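Local atomic coordinates of mandelate racemase/muconate lactonizing enzyme-like protein (Rubrobacter xylanophilus DSM 9941, PDB entry 3CYJ), a protein that is a member of the mandelate racemase/muconate lactonizing enzyme group of the enolase superfamily and carries a bound sodium ion. Residues H258-T272 and I286-A299. Numbering follows the deposited sequence.
Sequences HDLAGCVDILQADVT and ICRGHQIPFSAHCA
Strands 266-269 and 294-296 run parallel in the TIM-type beta/alpha barrel of this enolase-like domain, axes 4.7 Å apart and 31° from parallel, pairing Leu267, Gln268 and Ala269 with Phe294, Ser295 and Ala296. The hydrogen-bond ladder starts with Leu267 N to Pro293 O and continues from Ser295 N to Leu267 O (2.8 Å), nearly in line with the carbonyl. The bond from Ala269 N to Ser295 O is weak, whereas His297 N reaches Ala269 O at 2.8 Å. Leu267 CD2 lies 3.7 Å from Cys287 SG and meets Ile286 CG2; these contacts join the strand to helix 283-290. With CG anti to the backbone N (chi1 170°), the Phe294 ring runs along the neighbouring strand, its edge meeting Ala269 CB 3.7 Å from CE1. Between the helices, Ala261 CB makes a CH-pi contact with the His290 ring, 3.5 Å from its centroid and 9° off the normal; ND1 donates to Ile286 O, and bond and methyl restrain the ring's rotation. On the C-terminal side of the strands, near the sodium ion, His297 turns its ring edge to Asp270 OD2. Asp270 OD1 closes an Asx turn, accepting from Thr272 N (2.8 Å) and Thr272 OG1 (2.7 Å) on one carboxylate face.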
loop_
_atom_site.group_PDB
_atom_site.type_symbol
_atom_site.label_atom_id
_atom_site.label_comp_id
_atom_site.label_asym_id
_atom_site.label_seq_id
_atom_site.Cartn_x
_atom_site.Cartn_y
_atom_site.Cartn_z
ATOM N N HIS A 258 -7.000 15.124 -9.293
ATOM C CA HIS A 258 -7.077 13.703 -9.082
ATOM C C HIS A 258 -6.402 13.231 -7.766
ATOM O O HIS A 258 -6.894 12.325 -7.097
ATOM C CB HIS A 258 -6.455 12.983 -10.286
ATOM C CG HIS A 258 -6.267 11.523 -10.064
ATOM N ND1 HIS A 258 -5.109 11.004 -9.527
ATOM C CD2 HIS A 258 -7.109 10.472 -10.239
ATOM C CE1 HIS A 258 -5.235 9.687 -9.402
ATOM N NE2 HIS A 258 -6.443 9.340 -9.819
ATOM N N ASP A 259 -5.233 13.792 -7.435
ATOM C CA ASP A 259 -4.608 13.503 -6.138
ATOM C C ASP A 259 -5.478 14.070 -5.008
ATOM O O ASP A 259 -5.750 13.384 -4.040
ATOM C CB ASP A 259 -3.197 14.071 -6.054
ATOM C CG ASP A 259 -2.173 13.311 -6.973
ATOM O OD1 ASP A 259 -2.408 12.116 -7.326
ATOM O OD2 ASP A 259 -1.136 13.942 -7.340
ATOM N N LEU A 260 -5.941 15.308 -5.138
ATOM C CA LEU A 260 -6.800 15.892 -4.084
ATOM C C LEU A 260 -8.088 15.094 -3.858
ATOM O O LEU A 260 -8.459 14.898 -2.722
ATOM C CB LEU A 260 -7.173 17.326 -4.422
ATOM C CG LEU A 260 -7.690 18.178 -3.278
ATOM C CD1 LEU A 260 -6.660 18.187 -2.150
ATOM C CD2 LEU A 260 -7.957 19.609 -3.757
ATOM N N ALA A 261 -8.735 14.616 -4.947
ATOM C CA ALA A 261 -9.996 13.881 -4.853
ATOM C C ALA A 261 -9.851 12.690 -3.933
ATOM O O ALA A 261 -10.793 12.311 -3.269
ATOM C CB ALA A 261 -10.518 13.455 -6.211
ATOM N N GLY A 262 -8.677 12.087 -3.845
ATOM C CA GLY A 262 -8.518 10.968 -2.902
ATOM C C GLY A 262 -8.349 11.367 -1.443
ATOM O O GLY A 262 -8.164 10.481 -0.608
ATOM N N CYS A 263 -8.438 12.669 -1.110
ATOM C CA CYS A 263 -8.061 13.148 0.244
ATOM C C CYS A 263 -9.115 13.903 0.959
ATOM O O CYS A 263 -8.936 14.178 2.147
ATOM C CB CYS A 263 -6.878 14.138 0.180
ATOM S SG CYS A 263 -5.439 13.397 -0.440
ATOM N N VAL A 264 -10.162 14.315 0.241
ATOM C CA VAL A 264 -11.205 15.213 0.787
ATOM C C VAL A 264 -12.592 14.602 0.695
ATOM O O VAL A 264 -12.780 13.603 -0.023
ATOM C CB VAL A 264 -11.273 16.598 0.040
ATOM C CG1 VAL A 264 -9.973 17.399 0.228
ATOM C CG2 VAL A 264 -11.571 16.435 -1.443
ATOM N N ASP A 265 -13.560 15.211 1.407
ATOM C CA ASP A 265 -14.965 14.875 1.227
ATOM C C ASP A 265 -15.587 15.701 0.091
ATOM O O ASP A 265 -16.552 15.255 -0.557
ATOM C CB ASP A 265 -15.762 15.112 2.523
ATOM C CG ASP A 265 -15.154 14.385 3.737
ATOM O OD1 ASP A 265 -15.007 13.143 3.672
ATOM O OD2 ASP A 265 -14.813 15.032 4.749
ATOM N N ILE A 266 -15.104 16.929 -0.103
ATOM C CA ILE A 266 -15.660 17.819 -1.102
ATOM C C ILE A 266 -14.551 18.513 -1.917
ATOM O O ILE A 266 -13.658 19.129 -1.355
ATOM C CB ILE A 266 -16.611 18.911 -0.472
ATOM C CG1 ILE A 266 -17.726 18.265 0.360
ATOM C CG2 ILE A 266 -17.242 19.778 -1.576
ATOM C CD1 ILE A 266 -18.759 19.190 0.845
ATOM N N LEU A 267 -14.612 18.392 -3.246
ATOM C CA LEU A 267 -13.598 18.951 -4.099
ATOM C C LEU A 267 -14.034 20.340 -4.557
ATOM O O LEU A 267 -15.209 20.548 -4.887
ATOM C CB LEU A 267 -13.353 18.034 -5.285
ATOM C CG LEU A 267 -12.287 18.484 -6.320
ATOM C CD1 LEU A 267 -10.988 18.677 -5.646
ATOM C CD2 LEU A 267 -12.016 17.454 -7.337
ATOM N N GLN A 268 -13.099 21.289 -4.568
ATOM C CA GLN A 268 -13.398 22.630 -4.998
ATOM C C GLN A 268 -12.521 22.997 -6.155
ATOM O O GLN A 268 -11.390 22.541 -6.240
ATOM C CB GLN A 268 -13.091 23.627 -3.897
ATOM C CG GLN A 268 -13.784 23.343 -2.606
ATOM C CD GLN A 268 -13.331 24.264 -1.507
ATOM O OE1 GLN A 268 -14.100 24.584 -0.643
ATOM N NE2 GLN A 268 -12.067 24.665 -1.519
ATOM N N ALA A 269 -13.039 23.840 -7.052
ATOM C CA ALA A 269 -12.188 24.521 -8.004
ATOM C C ALA A 269 -12.766 25.916 -8.312
ATOM O O ALA A 269 -13.906 26.230 -7.985
ATOM C CB ALA A 269 -11.932 23.658 -9.268
ATOM N N ASP A 270 -11.931 26.777 -8.868
ATOM C CA ASP A 270 -12.299 28.159 -9.119
ATOM C C ASP A 270 -12.216 28.335 -10.612
ATOM O O ASP A 270 -11.144 28.209 -11.195
ATOM C CB ASP A 270 -11.274 29.023 -8.395
ATOM C CG ASP A 270 -11.477 30.533 -8.588
ATOM O OD1 ASP A 270 -11.956 31.002 -9.655
ATOM O OD2 ASP A 270 -11.084 31.257 -7.670
ATOM N N VAL A 271 -13.351 28.592 -11.241
ATOM C CA VAL A 271 -13.391 28.731 -12.705
ATOM C C VAL A 271 -12.370 29.774 -13.263
ATOM O O VAL A 271 -11.932 29.686 -14.433
ATOM C CB VAL A 271 -14.841 29.053 -13.218
ATOM C CG1 VAL A 271 -15.167 30.486 -13.025
ATOM C CG2 VAL A 271 -14.997 28.735 -14.657
ATOM N N THR A 272 -11.949 30.713 -12.428
ATOM C CA THR A 272 -11.020 31.736 -12.899
ATOM C C THR A 272 -9.557 31.316 -12.701
ATOM O O THR A 272 -8.629 32.079 -12.948
ATOM C CB THR A 272 -11.345 33.138 -12.291
ATOM O OG1 THR A 272 -10.975 33.193 -10.909
ATOM C CG2 THR A 272 -12.847 33.468 -12.443
ATOM N N ILE A 286 -13.609 13.909 -12.786
ATOM C CA ILE A 286 -12.861 13.605 -11.567
ATOM C C ILE A 286 -13.801 13.301 -10.426
ATOM O O ILE A 286 -13.632 12.328 -9.707
ATOM C CB ILE A 286 -11.839 14.702 -11.169
ATOM C CG1 ILE A 286 -10.788 14.895 -12.275
ATOM C CG2 ILE A 286 -11.181 14.335 -9.875
ATOM C CD1 ILE A 286 -9.762 13.884 -12.289
ATOM N N CYS A 287 -14.801 14.144 -10.268
ATOM C CA CYS A 287 -15.706 14.016 -9.149
ATOM C C CYS A 287 -16.599 12.775 -9.234
ATOM O O CYS A 287 -16.774 12.100 -8.233
ATOM C CB CYS A 287 -16.546 15.285 -8.981
ATOM S SG CYS A 287 -15.527 16.617 -8.267
ATOM N N ARG A 288 -17.201 12.507 -10.390
ATOM C CA ARG A 288 -18.031 11.291 -10.531
ATOM C C ARG A 288 -17.153 10.018 -10.453
ATOM O O ARG A 288 -17.565 9.002 -9.864
ATOM C CB ARG A 288 -18.843 11.284 -11.853
ATOM C CG ARG A 288 -19.714 12.498 -12.167
ATOM C CD ARG A 288 -20.733 12.765 -11.073
ATOM N NE ARG A 288 -21.662 11.663 -10.853
ATOM C CZ ARG A 288 -21.739 10.937 -9.736
ATOM N NH1 ARG A 288 -22.638 9.945 -9.658
ATOM N NH2 ARG A 288 -20.941 11.179 -8.694
ATOM N N GLY A 289 -15.951 10.065 -11.041
ATOM C CA GLY A 289 -15.007 8.937 -10.936
ATOM C C GLY A 289 -14.619 8.565 -9.506
ATOM O O GLY A 289 -14.409 7.399 -9.204
ATOM N N HIS A 290 -14.548 9.569 -8.620
ATOM C CA HIS A 290 -14.182 9.381 -7.239
ATOM C C HIS A 290 -15.399 9.385 -6.313
ATOM O O HIS A 290 -15.262 9.136 -5.106
ATOM C CB HIS A 290 -13.254 10.494 -6.813
ATOM C CG HIS A 290 -11.824 10.292 -7.196
ATOM N ND1 HIS A 290 -11.331 10.609 -8.448
ATOM C CD2 HIS A 290 -10.763 9.865 -6.470
ATOM C CE1 HIS A 290 -10.033 10.353 -8.489
ATOM N NE2 HIS A 290 -9.660 9.916 -7.295
ATOM N N GLN A 291 -16.578 9.665 -6.868
ATOM C CA GLN A 291 -17.843 9.732 -6.113
ATOM C C GLN A 291 -17.922 10.788 -4.991
ATOM O O GLN A 291 -18.494 10.541 -3.897
ATOM C CB GLN A 291 -18.220 8.349 -5.520
ATOM C CG GLN A 291 -18.330 7.277 -6.540
ATOM C CD GLN A 291 -19.582 7.440 -7.301
ATOM O OE1 GLN A 291 -20.693 7.269 -6.749
ATOM N NE2 GLN A 291 -19.445 7.830 -8.568
ATOM N N ILE A 292 -17.427 11.986 -5.267
ATOM C CA ILE A 292 -17.524 13.030 -4.302
ATOM C C ILE A 292 -18.228 14.227 -4.941
ATOM O O ILE A 292 -18.086 14.461 -6.142
ATOM C CB ILE A 292 -16.094 13.408 -3.755
ATOM C CG1 ILE A 292 -15.173 13.932 -4.880
ATOM C CG2 ILE A 292 -15.497 12.227 -2.982
ATOM C CD1 ILE A 292 -13.787 14.277 -4.455
ATOM N N PRO A 293 -18.948 15.012 -4.139
ATOM C CA PRO A 293 -19.513 16.291 -4.603
ATOM C C PRO A 293 -18.445 17.348 -4.951
ATOM O O PRO A 293 -17.301 17.263 -4.530
ATOM C CB PRO A 293 -20.324 16.815 -3.373
ATOM C CG PRO A 293 -20.205 15.735 -2.267
ATOM C CD PRO A 293 -19.061 14.818 -2.668
ATOM N N PHE A 294 -18.843 18.324 -5.757
ATOM C CA PHE A 294 -17.993 19.418 -6.168
ATOM C C PHE A 294 -18.541 20.757 -5.592
ATOM O O PHE A 294 -19.746 20.908 -5.400
ATOM C CB PHE A 294 -17.909 19.457 -7.703
ATOM C CG PHE A 294 -17.254 20.687 -8.249
ATOM C CD1 PHE A 294 -15.862 20.829 -8.236
ATOM C CD2 PHE A 294 -18.036 21.753 -8.758
ATOM C CE1 PHE A 294 -15.245 22.033 -8.761
ATOM C CE2 PHE A 294 -17.445 22.901 -9.302
ATOM C CZ PHE A 294 -16.065 23.054 -9.285
ATOM N N SER A 295 -17.673 21.737 -5.350
ATOM C CA SER A 295 -18.177 23.042 -4.945
ATOM C C SER A 295 -17.335 24.124 -5.625
ATOM O O SER A 295 -16.074 24.069 -5.587
ATOM C CB SER A 295 -18.135 23.176 -3.426
ATOM O OG SER A 295 -18.569 24.463 -3.037
ATOM N N ALA A 296 -17.994 25.051 -6.315
ATOM C CA ALA A 296 -17.260 26.100 -7.004
ATOM C C ALA A 296 -16.811 27.209 -6.068
ATOM O O ALA A 296 -17.530 27.630 -5.139
ATOM C CB ALA A 296 -18.049 26.651 -8.151
ATOM N N HIS A 297 -15.587 27.627 -6.279
ATOM C CA HIS A 297 -14.959 28.620 -5.413
ATOM C C HIS A 297 -14.874 29.967 -6.173
ATOM O O HIS A 297 -14.414 29.987 -7.332
ATOM C CB HIS A 297 -13.582 28.069 -5.024
ATOM C CG HIS A 297 -12.767 28.982 -4.178
ATOM N ND1 HIS A 297 -12.877 29.013 -2.800
ATOM C CD2 HIS A 297 -11.796 29.875 -4.505
ATOM C CE1 HIS A 297 -12.025 29.906 -2.319
ATOM N NE2 HIS A 297 -11.358 30.443 -3.333
ATOM N N CYS A 298 -15.383 31.043 -5.532
ATOM C CA CYS A 298 -15.292 32.455 -5.990
ATOM C C CYS A 298 -16.016 32.791 -7.340
ATOM O O CYS A 298 -16.575 31.907 -7.988
ATOM C CB CYS A 298 -13.801 32.906 -5.977
ATOM S SG CYS A 298 -13.194 33.210 -4.207
ATOM N N ALA A 299 -15.991 34.075 -7.747
ATOM C CA ALA A 299 -16.494 34.534 -9.074
ATOM C C ALA A 299 -17.932 34.048 -9.415
ATOM O O ALA A 299 -18.134 33.317 -10.414
ATOM C CB ALA A 299 -15.497 34.138 -10.227
HETATM O O HOH W 1 -6.734 9.720 -5.962
HETATM O O HOH W 2 -15.523 29.146 -9.569
#